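Local structure of oxidoreductase, iron/ascorbate family (Shewanella oneidensis, 3ON7) at residues B[215-220]-B[258-263]; B[133-138]-B[221-226]. The protein probably uses iron(II), 2-oxoglutarate and oxygen to hydroxylate and cleave L-arginine and to form ethylene, as a member of the iron/ascorbate-dependent oxidoreductase family. One frame throughout, in Å; residues are numbered along the deposited sequence.

Interaction 1 of 2, residues B[215-220]-B[258-263]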
loop_
_atom_site.group_PDB
_atom_site.type_symbol
_atom_site.label_atom_id
_atom_site.label_comp_id
_atom_site.label_asym_id
_atom_site.label_seq_id
_atom_site.Cartn_x
_atom_site.Cartn_y
_atom_site.Cartn_z
ATOM N N GLY B 215 8.304 11.505 20.375
ATOM C CA GLY B 215 8.485 10.651 19.187
ATOM C C GLY B 215 9.326 11.353 18.115
ATOM O O GLY B 215 9.568 12.572 18.200
ATOM N N ASP B 216 9.783 10.590 17.114
ATOM C CA ASP B 216 10.732 11.110 16.116
ATOM C C ASP B 216 10.306 12.416 15.463
ATOM O O ASP B 216 11.139 13.286 15.186
ATOM C CB ASP B 216 10.981 10.090 15.005
ATOM C CG ASP B 216 11.819 8.936 15.469
ATOM O OD1 ASP B 216 12.355 9.050 16.590
ATOM O OD2 ASP B 216 11.923 7.925 14.732
HETATM N N MSE B 217 9.018 12.554 15.193
HETATM C CA MSE B 217 8.545 13.773 14.554
HETATM C C MSE B 217 8.665 15.047 15.423
HETATM O O MSE B 217 8.870 16.124 14.878
HETATM C CB MSE B 217 7.145 13.580 14.006
HETATM C CG MSE B 217 7.135 12.799 12.696
HETATM SE SE MSE B 217 5.328 12.385 12.208
HETATM C CE MSE B 217 5.680 11.135 10.779
ATOM N N LEU B 218 8.584 14.929 16.746
ATOM C CA LEU B 218 8.826 16.084 17.642
ATOM C C LEU B 218 10.320 16.339 17.838
ATOM O O LEU B 218 10.739 17.501 18.016
ATOM C CB LEU B 218 8.116 15.917 19.014
ATOM C CG LEU B 218 8.136 17.118 19.968
ATOM C CD1 LEU B 218 7.688 18.403 19.273
ATOM C CD2 LEU B 218 7.243 16.859 21.207
ATOM N N GLN B 219 11.122 15.269 17.800
ATOM C CA GLN B 219 12.570 15.434 17.763
ATOM C C GLN B 219 12.959 16.263 16.550
ATOM O O GLN B 219 13.736 17.226 16.661
ATOM C CB GLN B 219 13.309 14.103 17.763
ATOM C CG GLN B 219 14.823 14.263 17.831
ATOM C CD GLN B 219 15.592 12.944 17.901
ATOM O OE1 GLN B 219 15.404 12.144 18.803
ATOM N NE2 GLN B 219 16.509 12.753 16.967
ATOM N N GLU B 220 12.408 15.899 15.393
ATOM C CA GLU B 220 12.673 16.625 14.157
ATOM C C GLU B 220 12.158 18.058 14.235
ATOM O O GLU B 220 12.853 18.971 13.813
ATOM C CB GLU B 220 12.020 15.912 12.970
ATOM C CG GLU B 220 12.222 16.596 11.624
ATOM C CD GLU B 220 13.672 16.612 11.156
ATOM O OE1 GLU B 220 14.515 15.825 11.650
ATOM O OE2 GLU B 220 13.963 17.408 10.265
ATOM N N VAL B 258 1.651 18.800 8.014
ATOM C CA VAL B 258 2.366 19.682 8.938
ATOM C C VAL B 258 3.827 19.709 8.566
ATOM O O VAL B 258 4.434 18.658 8.399
ATOM C CB VAL B 258 2.271 19.221 10.395
ATOM C CG1 VAL B 258 3.285 19.982 11.275
ATOM C CG2 VAL B 258 0.878 19.420 10.910
ATOM N N VAL B 259 4.381 20.910 8.419
ATOM C CA VAL B 259 5.803 21.062 8.171
ATOM C C VAL B 259 6.517 20.857 9.488
ATOM O O VAL B 259 6.149 21.473 10.479
ATOM C CB VAL B 259 6.141 22.463 7.614
ATOM C CG1 VAL B 259 7.646 22.641 7.491
ATOM C CG2 VAL B 259 5.453 22.683 6.270
ATOM N N LEU B 260 7.510 19.970 9.512
ATOM C CA LEU B 260 8.253 19.669 10.736
ATOM C C LEU B 260 9.533 20.481 10.829
ATOM O O LEU B 260 9.973 20.821 11.914
ATOM C CB LEU B 260 8.607 18.193 10.792
ATOM C CG LEU B 260 7.448 17.213 10.949
ATOM C CD1 LEU B 260 7.925 15.783 10.650
ATOM C CD2 LEU B 260 6.820 17.315 12.345
ATOM N N SER B 261 10.125 20.761 9.673
ATOM C CA SER B 261 11.418 21.394 9.566
ATOM C C SER B 261 11.596 21.839 8.115
ATOM O O SER B 261 10.678 21.675 7.291
ATOM C CB SER B 261 12.538 20.415 9.931
ATOM O OG SER B 261 12.731 19.446 8.893
ATOM N N GLU B 262 12.778 22.377 7.811
ATOM C CA GLU B 262 13.136 22.761 6.457
ATOM C C GLU B 262 13.212 21.544 5.535
ATOM O O GLU B 262 13.158 21.711 4.316
ATOM C CB GLU B 262 14.494 23.510 6.414
ATOM C CG GLU B 262 14.515 24.865 7.155
ATOM C CD GLU B 262 15.329 25.972 6.457
ATOM O OE1 GLU B 262 16.263 25.668 5.668
ATOM O OE2 GLU B 262 15.017 27.161 6.717
ATOM N N ARG B 263 13.344 20.349 6.117
ATOM C CA ARG B 263 13.609 19.110 5.369
ATOM C C ARG B 263 12.401 18.205 5.178
ATOM O O ARG B 263 12.329 17.491 4.181
ATOM C CB ARG B 263 14.708 18.290 6.057
ATOM C CG ARG B 263 16.101 18.915 6.024
ATOM C CD ARG B 263 17.107 18.119 6.893
ATOM N NE ARG B 263 17.161 16.691 6.540
ATOM C CZ ARG B 263 18.032 15.806 7.042
ATOM N NH1 ARG B 263 18.958 16.182 7.930
ATOM N NH2 ARG B 263 17.981 14.530 6.643
#
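An ST turn at S261 meets the carboxylate of E220 near the C-terminal end of the short helix 216-221, joining that helix to the loop between strand 245-252 and helix 266-277. The hydroxyl of S261 serves both sides of this junction: its OG donates to E220 OE2 over 2.7 Å and accepts from the backbone N of R263 at 3.0 Å (156° at the hydrogen). The second bond closes the turn, and the Y264 N also bonds to OG, so the oxygen stays fixed in front of the acid. E220 offers the anti lone pair of OE2, the one turned away from OE1. Its CG lies anti to the backbone N (chi1 179°) and the chain then bends at chi2 (66°), which carries the carboxylate out over the loop while CG rests 4.0 Å from L260 CB. One turn back toward the N-terminus the contact becomes apolar. L260 sets its two methyls against M217, a selenomethionine, with CD1 3.7 Å from M217 CG and CD2 3.5 Å from the carbonyl O of M217. Helix 266-277 covers the same patch, Y269 touching both residues. R263 closes the polar end: its CB lies 4.4 Å from E220 OE2, while its NE forms a salt bridge with D85 of the second subunit. At its other end the helix is bonded through the backbones of D216 and M217 to D176, I177 and N178; no metal is modelled, but H174, D176 and H231 probably form the HXD...H facial triad (two histidines, one carboxylate) typical of jelly-roll 2-oxoglutarate oxygenases.

Interaction 2 of 2, residues B[133-138]-B[221-226]; sequences KAKFSI and ASDGYF
S222 OG is gripped from two directions: it takes the backbone N-H of F226 at 3.2 Å, nearly straight at 164°, and hydrogen-bonds to the carbonyl O of L218 one helical turn back. That leaves the CB of S222 to meet the 133-138 loop, 3.8 Å from CE1 of F136. The ring of F136 comes in edge-on, with A221 O and S222 CB both close to its plane. Along this edge A221 O lies 3.7 Å from F136 CD1, so slightly positive ring hydrogens probably face a carbonyl oxygen. A221 CB adds a looser apolar contact. F136 itself ends a type I turn from K133, whereas 222-225 forms a type I' turn in which D223, with positive phi, is the C-prime residue of the Schellman motif ending helix 216-221. K135 runs along the outer side of this junction. Its CB lies 3.5 Å from A221 O, and its CD reaches D223 CB at 3.5 Å, the two side chains meeting at a slant. With D223 CG anti to its backbone N (chi1 -164°), the carboxylate points out past the lysine rather than at it; K135 CE rests on D223 CB, and NZ stays 4.5 Å from D223 OD2, too far apart for a salt bridge. I132 of helix 130-133 and S128 also touch S222 and F136, respectively. The contact is therefore held by the aromatic edge and the aliphatic part of K135, while the opposite charges at the surface can add at most a loose, solvent-moderated attraction; the hydrogen bonds of S222 OG stay within its own segment and the helix before it.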
loop_
_atom_site.group_PDB
_atom_site.type_symbol
_atom_site.label_atom_id
_atom_site.label_comp_id
_atom_site.label_asym_id
_atom_site.label_seq_id
_atom_site.Cartn_x
_atom_site.Cartn_y
_atom_site.Cartn_z
ATOM N N LYS B 133 10.951 27.351 20.167
ATOM C CA LYS B 133 9.573 27.745 19.814
ATOM C C LYS B 133 9.454 28.121 18.350
ATOM O O LYS B 133 8.528 27.683 17.674
ATOM C CB LYS B 133 9.082 28.941 20.641
ATOM C CG LYS B 133 8.508 28.610 22.002
ATOM C CD LYS B 133 8.696 29.791 22.986
ATOM C CE LYS B 133 7.765 29.698 24.188
ATOM N NZ LYS B 133 8.449 30.058 25.472
ATOM N N ALA B 134 10.391 28.935 17.870
ATOM C CA ALA B 134 10.355 29.454 16.497
ATOM C C ALA B 134 10.495 28.360 15.433
ATOM O O ALA B 134 10.185 28.592 14.276
ATOM C CB ALA B 134 11.438 30.520 16.300
ATOM N N LYS B 135 10.957 27.176 15.819
ATOM C CA LYS B 135 11.067 26.060 14.878
ATOM C C LYS B 135 9.729 25.354 14.604
ATOM O O LYS B 135 9.581 24.693 13.587
ATOM C CB LYS B 135 12.110 25.060 15.368
ATOM C CG LYS B 135 13.516 25.623 15.355
ATOM C CD LYS B 135 14.558 24.536 15.623
ATOM C CE LYS B 135 15.963 25.123 15.780
ATOM N NZ LYS B 135 16.323 26.005 14.636
ATOM N N PHE B 136 8.759 25.514 15.496
ATOM C CA PHE B 136 7.468 24.876 15.333
ATOM C C PHE B 136 6.647 25.665 14.330
ATOM O O PHE B 136 6.411 26.851 14.525
ATOM C CB PHE B 136 6.736 24.799 16.672
ATOM C CG PHE B 136 7.533 24.153 17.776
ATOM C CD1 PHE B 136 8.446 23.140 17.513
ATOM C CD2 PHE B 136 7.334 24.540 19.094
ATOM C CE1 PHE B 136 9.159 22.545 18.552
ATOM C CE2 PHE B 136 8.036 23.961 20.120
ATOM C CZ PHE B 136 8.948 22.954 19.852
ATOM N N SER B 137 6.232 25.018 13.247
ATOM C CA SER B 137 5.563 25.723 12.140
ATOM C C SER B 137 4.164 26.198 12.517
ATOM O O SER B 137 3.694 27.210 12.036
ATOM C CB SER B 137 5.486 24.826 10.908
ATOM O OG SER B 137 4.736 23.646 11.165
ATOM N N ILE B 138 3.479 25.432 13.354
ATOM C CA ILE B 138 2.215 25.872 13.915
ATOM C C ILE B 138 2.274 25.467 15.366
ATOM O O ILE B 138 3.153 24.707 15.738
ATOM C CB ILE B 138 0.993 25.267 13.176
ATOM C CG1 ILE B 138 0.991 23.739 13.236
ATOM C CG2 ILE B 138 0.980 25.715 11.717
ATOM C CD1 ILE B 138 -0.279 23.103 12.628
ATOM N N ALA B 221 10.943 18.254 14.766
ATOM C CA ALA B 221 10.357 19.595 14.832
ATOM C C ALA B 221 11.136 20.536 15.746
ATOM O O ALA B 221 11.167 21.742 15.510
ATOM C CB ALA B 221 8.906 19.541 15.257
ATOM N N SER B 222 11.779 19.978 16.763
ATOM C CA SER B 222 12.486 20.751 17.775
ATOM C C SER B 222 13.991 20.683 17.590
ATOM O O SER B 222 14.740 21.026 18.505
ATOM C CB SER B 222 12.146 20.203 19.159
ATOM O OG SER B 222 12.676 18.900 19.302
ATOM N N ASP B 223 14.431 20.254 16.408
ATOM C CA ASP B 223 15.848 20.152 16.085
ATOM C C ASP B 223 16.657 19.446 17.172
ATOM O O ASP B 223 17.708 19.930 17.580
ATOM C CB ASP B 223 16.444 21.543 15.808
ATOM C CG ASP B 223 17.803 21.471 15.106
ATOM O OD1 ASP B 223 17.965 20.614 14.201
ATOM O OD2 ASP B 223 18.701 22.270 15.461
ATOM N N GLY B 224 16.168 18.307 17.651
ATOM C CA GLY B 224 16.930 17.504 18.614
ATOM C C GLY B 224 16.869 17.973 20.053
ATOM O O GLY B 224 17.394 17.308 20.930
ATOM N N TYR B 225 16.224 19.107 20.314
ATOM C CA TYR B 225 16.109 19.623 21.679
ATOM C C TYR B 225 15.322 18.666 22.564
ATOM O O TYR B 225 15.692 18.462 23.715
ATOM C CB TYR B 225 15.460 21.001 21.716
ATOM C CG TYR B 225 15.447 21.633 23.100
ATOM C CD1 TYR B 225 16.576 22.276 23.612
ATOM C CD2 TYR B 225 14.306 21.594 23.891
ATOM C CE1 TYR B 225 16.565 22.871 24.889
ATOM C CE2 TYR B 225 14.286 22.170 25.168
ATOM C CZ TYR B 225 15.418 22.804 25.657
ATOM O OH TYR B 225 15.386 23.368 26.907
ATOM N N PHE B 226 14.248 18.087 22.021
ATOM C CA PHE B 226 13.521 17.019 22.696
ATOM C C PHE B 226 13.872 15.696 22.040
ATOM O O PHE B 226 13.546 15.486 20.884
ATOM C CB PHE B 226 12.011 17.264 22.635
ATOM C CG PHE B 226 11.561 18.429 23.471
ATOM C CD1 PHE B 226 11.665 18.383 24.855
ATOM C CD2 PHE B 226 11.060 19.573 22.884
ATOM C CE1 PHE B 226 11.266 19.456 25.637
ATOM C CE2 PHE B 226 10.663 20.659 23.662
ATOM C CZ PHE B 226 10.760 20.595 25.039
#

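How the interactions relate
The two contacts are neighbours, their centres about 7 Å apart, and both engage the region of helix 216-221: interaction 1 along the helix, interaction 2 at its C-terminal exit. They also meet directly, since V259 O lies 2.7 Å from S137 OG, a probable hydrogen bond between the two loops, and L260 O packs on A221 CB. Interaction 1 is partly buried, joins a charged acceptor to a hydroxyl and reaches the subunit interface through R263. Interaction 2 has a buried aromatic part and an exposed lysine-aspartate rim, with no other chain touching it. Thus interaction 1 adds a hydrogen bond to its apolar packing, whereas interaction 2 relies mainly on van der Waals contact.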